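Local coordinates for protein Alpha/beta hydrolase (Legionella pneumophila subsp. pneumophila str. Philadelphia 1, PDB 4EZI) that is of uncertain function but adopts the alpha/beta-hydrolase fold and probably acts as a serine hydrolase, perhaps a lipase on triacylglycerols, at residues T219-T231 with I242-M255. Residues are numbered along the deposited sequence; the frame is centred on the assembly and turned at random. Where two conformers were deposited one is given.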
loop_
_atom_site.group_PDB
_atom_site.type_symbol
_atom_site.label_atom_id
_atom_site.label_comp_id
_atom_site.label_asym_id
_atom_site.label_seq_id
_atom_site.Cartn_x
_atom_site.Cartn_y
_atom_site.Cartn_z
ATOM N N THR A 219 18.474 1.359 1.854
ATOM C CA THR A 219 19.157 1.155 0.592
ATOM C C THR A 219 18.288 0.344 -0.370
ATOM O O THR A 219 18.215 0.644 -1.564
ATOM C CB THR A 219 20.500 0.461 0.802
ATOM O OG1 THR A 219 21.240 1.246 1.739
ATOM C CG2 THR A 219 21.281 0.355 -0.514
ATOM N N ALA A 220 17.656 -0.714 0.139
ATOM C CA ALA A 220 16.766 -1.533 -0.688
ATOM C C ALA A 220 15.619 -0.705 -1.249
ATOM O O ALA A 220 15.270 -0.833 -2.421
ATOM C CB ALA A 220 16.263 -2.741 0.085
ATOM N N TYR A 221 14.977 0.125 -0.423
ATOM C CA TYR A 221 13.894 0.955 -0.909
ATOM C C TYR A 221 14.376 1.867 -2.049
ATOM O O TYR A 221 13.689 2.065 -3.051
ATOM C CB TYR A 221 13.330 1.833 0.203
ATOM C CG TYR A 221 12.667 1.165 1.381
ATOM C CD1 TYR A 221 11.898 0.027 1.235
ATOM C CD2 TYR A 221 12.750 1.727 2.629
ATOM C CE1 TYR A 221 11.214 -0.528 2.320
ATOM C CE2 TYR A 221 12.083 1.187 3.721
ATOM C CZ TYR A 221 11.323 0.035 3.553
ATOM O OH TYR A 221 10.645 -0.501 4.620
ATOM N N LEU A 222 15.515 2.520 -1.850
ATOM C CA LEU A 222 16.007 3.480 -2.840
ATOM C C LEU A 222 16.444 2.789 -4.112
ATOM O O LEU A 222 16.222 3.308 -5.208
ATOM C CB LEU A 222 17.145 4.333 -2.260
ATOM C CG LEU A 222 16.679 5.302 -1.170
ATOM C CD1 LEU A 222 17.893 5.896 -0.465
ATOM C CD2 LEU A 222 15.775 6.400 -1.700
ATOM N N ALA A 223 17.086 1.637 -3.972
ATOM C CA ALA A 223 17.468 0.850 -5.149
ATOM C C ALA A 223 16.209 0.493 -5.977
ATOM O O ALA A 223 16.162 0.699 -7.194
ATOM C CB ALA A 223 18.189 -0.410 -4.698
ATOM N N TYR A 224 15.184 0.012 -5.287
ATOM C CA TYR A 224 13.936 -0.359 -5.962
ATOM C C TYR A 224 13.311 0.851 -6.645
ATOM O O TYR A 224 12.871 0.811 -7.798
ATOM C CB TYR A 224 12.991 -0.959 -4.918
ATOM C CG TYR A 224 11.811 -1.816 -5.332
ATOM C CD1 TYR A 224 11.620 -2.276 -6.625
ATOM C CD2 TYR A 224 10.925 -2.246 -4.369
ATOM C CE1 TYR A 224 10.605 -3.169 -6.919
ATOM C CE2 TYR A 224 9.898 -3.157 -4.666
ATOM C CZ TYR A 224 9.736 -3.603 -5.936
ATOM O OH TYR A 224 8.754 -4.517 -6.229
ATOM N N PHE A 225 13.260 1.970 -5.922
ATOM C CA PHE A 225 12.594 3.136 -6.422
ATOM C C PHE A 225 13.245 3.684 -7.691
ATOM O O PHE A 225 12.586 3.909 -8.694
ATOM C CB PHE A 225 12.527 4.245 -5.342
ATOM C CG PHE A 225 11.806 5.474 -5.820
ATOM C CD1 PHE A 225 10.423 5.479 -5.907
ATOM C CD2 PHE A 225 12.492 6.587 -6.264
ATOM C CE1 PHE A 225 9.734 6.544 -6.409
ATOM C CE2 PHE A 225 11.789 7.671 -6.768
ATOM C CZ PHE A 225 10.414 7.645 -6.834
ATOM N N PHE A 226 14.547 3.923 -7.638
ATOM C CA PHE A 226 15.211 4.506 -8.795
ATOM C C PHE A 226 15.375 3.520 -9.938
ATOM O O PHE A 226 15.316 3.905 -11.107
ATOM C CB PHE A 226 16.522 5.207 -8.402
ATOM C CG PHE A 226 16.286 6.470 -7.621
ATOM C CD1 PHE A 226 15.758 7.586 -8.248
ATOM C CD2 PHE A 226 16.550 6.524 -6.289
ATOM C CE1 PHE A 226 15.507 8.760 -7.536
ATOM C CE2 PHE A 226 16.314 7.694 -5.568
ATOM C CZ PHE A 226 15.784 8.800 -6.187
ATOM N N TYR A 227 15.557 2.227 -9.633
ATOM C CA TYR A 227 15.609 1.231 -10.701
ATOM C C TYR A 227 14.275 1.190 -11.455
ATOM O O TYR A 227 14.224 1.212 -12.695
ATOM C CB TYR A 227 16.000 -0.139 -10.142
ATOM C CG TYR A 227 15.962 -1.231 -11.168
ATOM C CD1 TYR A 227 16.697 -1.155 -12.331
ATOM C CD2 TYR A 227 15.164 -2.336 -10.999
ATOM C CE1 TYR A 227 16.647 -2.152 -13.304
ATOM C CE2 TYR A 227 15.102 -3.337 -11.955
ATOM C CZ TYR A 227 15.835 -3.232 -13.121
ATOM O OH TYR A 227 15.780 -4.228 -14.084
ATOM N N SER A 228 13.180 1.159 -10.704
ATOM C CA SER A 228 11.855 1.097 -11.296
ATOM C C SER A 228 11.501 2.393 -12.025
ATOM O O SER A 228 10.928 2.363 -13.119
ATOM C CB SER A 228 10.840 0.788 -10.180
ATOM O OG SER A 228 9.524 0.727 -10.713
ATOM N N LEU A 229 11.828 3.545 -11.433
ATOM C CA LEU A 229 11.495 4.798 -12.086
ATOM C C LEU A 229 12.270 4.979 -13.391
ATOM O O LEU A 229 11.703 5.400 -14.401
ATOM C CB LEU A 229 11.685 5.991 -11.147
ATOM C CG LEU A 229 10.955 7.264 -11.574
ATOM C CD1 LEU A 229 9.423 7.086 -11.501
ATOM C CD2 LEU A 229 11.382 8.421 -10.694
ATOM N N GLN A 230 13.567 4.691 -13.371
ATOM C CA GLN A 230 14.349 4.805 -14.596
ATOM C C GLN A 230 13.849 3.791 -15.628
ATOM O O GLN A 230 13.781 4.113 -16.820
ATOM C CB GLN A 230 15.837 4.613 -14.302
ATOM C CG GLN A 230 16.725 4.612 -15.531
ATOM C CD GLN A 230 16.762 5.945 -16.275
ATOM O OE1 GLN A 230 16.322 6.971 -15.770
ATOM N NE2 GLN A 230 17.282 5.921 -17.507
ATOM N N THR A 231 13.512 2.577 -15.211
ATOM C CA THR A 231 12.970 1.566 -16.135
ATOM C C THR A 231 11.744 2.068 -16.882
ATOM O O THR A 231 11.672 1.976 -18.109
ATOM C CB THR A 231 12.637 0.251 -15.399
ATOM O OG1 THR A 231 13.847 -0.351 -14.928
ATOM C CG2 THR A 231 11.879 -0.726 -16.297
ATOM N N ILE A 242 22.936 6.802 -12.363
ATOM C CA ILE A 242 22.301 6.659 -11.063
ATOM C C ILE A 242 23.164 5.823 -10.126
ATOM O O ILE A 242 23.559 6.278 -9.042
ATOM C CB ILE A 242 20.900 6.022 -11.232
ATOM C CG1 ILE A 242 20.011 6.867 -12.149
ATOM C CG2 ILE A 242 20.253 5.805 -9.882
ATOM C CD1 ILE A 242 18.744 6.193 -12.526
ATOM N N PHE A 243 23.463 4.586 -10.531
ATOM C CA PHE A 243 24.029 3.569 -9.653
ATOM C C PHE A 243 25.509 3.379 -9.902
ATOM O O PHE A 243 25.950 3.158 -11.035
ATOM C CB PHE A 243 23.319 2.223 -9.857
ATOM C CG PHE A 243 21.869 2.242 -9.464
ATOM C CD1 PHE A 243 21.485 2.519 -8.152
ATOM C CD2 PHE A 243 20.892 1.928 -10.384
ATOM C CE1 PHE A 243 20.145 2.513 -7.791
ATOM C CE2 PHE A 243 19.562 1.936 -10.036
ATOM C CZ PHE A 243 19.189 2.197 -8.728
ATOM N N ALA A 244 26.287 3.423 -8.819
ATOM C CA ALA A 244 27.719 3.129 -8.841
ATOM C C ALA A 244 27.952 1.639 -9.037
ATOM O O ALA A 244 27.154 0.809 -8.614
ATOM C CB ALA A 244 28.355 3.563 -7.537
ATOM N N PRO A 245 29.070 1.268 -9.673
ATOM C CA PRO A 245 29.347 -0.143 -9.886
ATOM C C PRO A 245 29.716 -0.814 -8.562
ATOM O O PRO A 245 30.337 -0.187 -7.709
ATOM C CB PRO A 245 30.513 -0.141 -10.868
ATOM C CG PRO A 245 31.217 1.148 -10.553
ATOM C CD PRO A 245 30.124 2.125 -10.247
ATOM N N PRO A 246 29.400 -2.111 -8.427
ATOM C CA PRO A 246 28.690 -2.969 -9.385
ATOM C C PRO A 246 27.163 -2.965 -9.206
ATOM O O PRO A 246 26.484 -3.807 -9.780
ATOM C CB PRO A 246 29.239 -4.342 -9.031
ATOM C CG PRO A 246 29.324 -4.277 -7.502
ATOM C CD PRO A 246 29.786 -2.858 -7.207
ATOM N N TYR A 247 26.637 -2.034 -8.422
ATOM C CA TYR A 247 25.206 -1.985 -8.124
ATOM C C TYR A 247 24.348 -1.688 -9.335
ATOM O O TYR A 247 23.186 -2.094 -9.405
ATOM C CB TYR A 247 24.926 -0.980 -6.990
ATOM C CG TYR A 247 25.724 -1.365 -5.769
ATOM C CD1 TYR A 247 25.388 -2.495 -5.043
ATOM C CD2 TYR A 247 26.866 -0.654 -5.383
ATOM C CE1 TYR A 247 26.140 -2.906 -3.957
ATOM C CE2 TYR A 247 27.611 -1.054 -4.297
ATOM C CZ TYR A 247 27.245 -2.195 -3.596
ATOM O OH TYR A 247 27.992 -2.595 -2.508
ATOM N N ASN A 248 24.944 -1.036 -10.329
ATOM C CA ASN A 248 24.290 -0.807 -11.597
ATOM C C ASN A 248 23.832 -2.084 -12.272
ATOM O O ASN A 248 22.800 -2.077 -12.957
ATOM C CB ASN A 248 25.171 0.023 -12.538
ATOM C CG ASN A 248 26.519 -0.616 -12.848
ATOM O OD1 ASN A 248 27.108 -1.325 -12.029
ATOM N ND2 ASN A 248 26.997 -0.380 -14.048
ATOM N N THR A 249 24.563 -3.187 -12.097
ATOM C CA THR A 249 24.143 -4.471 -12.656
ATOM C C THR A 249 23.596 -5.424 -11.589
ATOM O O THR A 249 22.776 -6.285 -11.915
ATOM C CB THR A 249 25.251 -5.129 -13.475
ATOM O OG1 THR A 249 26.387 -5.347 -12.639
ATOM C CG2 THR A 249 25.615 -4.328 -14.703
ATOM N N LEU A 250 24.017 -5.295 -10.333
ATOM C CA LEU A 250 23.495 -6.138 -9.267
ATOM C C LEU A 250 22.042 -5.834 -8.963
ATOM O O LEU A 250 21.248 -6.756 -8.740
ATOM C CB LEU A 250 24.348 -5.977 -8.029
ATOM C CG LEU A 250 24.008 -6.827 -6.833
ATOM C CD1 LEU A 250 24.017 -8.329 -7.184
ATOM C CD2 LEU A 250 24.946 -6.526 -5.690
ATOM N N ILE A 251 21.676 -4.556 -8.886
ATOM C CA ILE A 251 20.321 -4.192 -8.528
ATOM C C ILE A 251 19.268 -4.804 -9.471
ATOM O O ILE A 251 18.275 -5.361 -9.002
ATOM C CB ILE A 251 20.182 -2.670 -8.321
ATOM C CG1 ILE A 251 20.913 -2.291 -7.022
ATOM C CG2 ILE A 251 18.713 -2.212 -8.324
ATOM C CD1 ILE A 251 21.147 -0.823 -6.823
ATOM N N PRO A 252 19.483 -4.721 -10.792
ATOM C CA PRO A 252 18.504 -5.393 -11.677
ATOM C C PRO A 252 18.308 -6.876 -11.397
ATOM O O PRO A 252 17.182 -7.372 -11.476
ATOM C CB PRO A 252 19.075 -5.154 -13.079
ATOM C CG PRO A 252 19.825 -3.862 -12.948
ATOM C CD PRO A 252 20.413 -3.862 -11.549
ATOM N N GLU A 253 19.376 -7.570 -11.020
ATOM C CA GLU A 253 19.280 -8.976 -10.631
ATOM C C GLU A 253 18.476 -9.146 -9.331
ATOM O O GLU A 253 17.544 -9.960 -9.236
ATOM C CB GLU A 253 20.655 -9.623 -10.374
ATOM C CG GLU A 253 21.778 -9.505 -11.405
ATOM C CD GLU A 253 23.145 -9.860 -10.774
ATOM O OE1 GLU A 253 23.187 -10.782 -9.928
ATOM O OE2 GLU A 253 24.177 -9.226 -11.096
ATOM N N LEU A 254 18.824 -8.366 -8.321
ATOM C CA LEU A 254 18.150 -8.456 -7.028
ATOM C C LEU A 254 16.672 -8.152 -7.123
ATOM O O LEU A 254 15.890 -8.671 -6.316
ATOM C CB LEU A 254 18.777 -7.509 -6.019
ATOM C CG LEU A 254 20.229 -7.803 -5.640
ATOM C CD1 LEU A 254 20.780 -6.666 -4.770
ATOM C CD2 LEU A 254 20.406 -9.168 -4.977
HETATM N N MSE A 255 16.300 -7.283 -8.074
HETATM C CA MSE A 255 14.923 -6.865 -8.226
HETATM C C MSE A 255 14.132 -7.667 -9.235
HETATM O O MSE A 255 13.095 -7.214 -9.674
HETATM C CB MSE A 255 14.840 -5.354 -8.549
HETATM C CG MSE A 255 15.536 -4.453 -7.548
HETATM SE SE MSE A 255 14.704 -4.464 -5.852
HETATM C CE MSE A 255 16.229 -3.825 -4.769
HETATM O O HOH W 1 15.332 -6.700 -13.124
#
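Tyr227 and Pro252 meet where two helices cross nearly at right angles (-92°, axes 10.3 Å apart), and the pair illustrates how a large ring can bridge helices held together by shape. The tyrosine ring leaves helix 219-231 with CG anti to the backbone N (chi1 175°), which carries it past Ile251 and over Pro252. Pro252 CA sits over one face of the ring, 4.1 Å from its centroid, in a CH-pi contact, while Pro252 CG packs against Tyr227 CE1 at 3.6 Å. A water joins Tyr227 OH to Pro252 O, donating to the carbonyl, and so gives this apolar crossing a polar link. Thr231 OG1, hydrogen-bonded to Tyr227 O, also lies against a face of this ring.

Ala223 is the low point on helix 219-231 where two side chains converge: Ile251 CD1 reaches its CB at 3.7 Å, and the methyl CE of selenomethionine Met255 arrives at the same carbon. Bent at chi2, Met255 slides its CB and CG along Tyr227 and brings SE obliquely to the Tyr224 ring, 4.3 Å from the centroid, a Met-aromatic contact. Outside the pair, Tyr224 OH is hydrogen-bonded to Arg84 O.

From the segment just before helix 247-254, Phe243 pushes its ring edge against helix 219-231, CZ lying 3.7 Å from Tyr227 N. Ile242 CG2 and Ile251 CD1 fill opposite faces of that ring, and Ile242 CD1 packs on Gln230 CB. Together these bumps and hollows make a near-orthogonal packing of two helices, completed by the segment leading into the second, within the helical region inserted between strands 193-197 and 310-314, consistent with the cap domain that many alpha/beta hydrolases carry at this point of the fold.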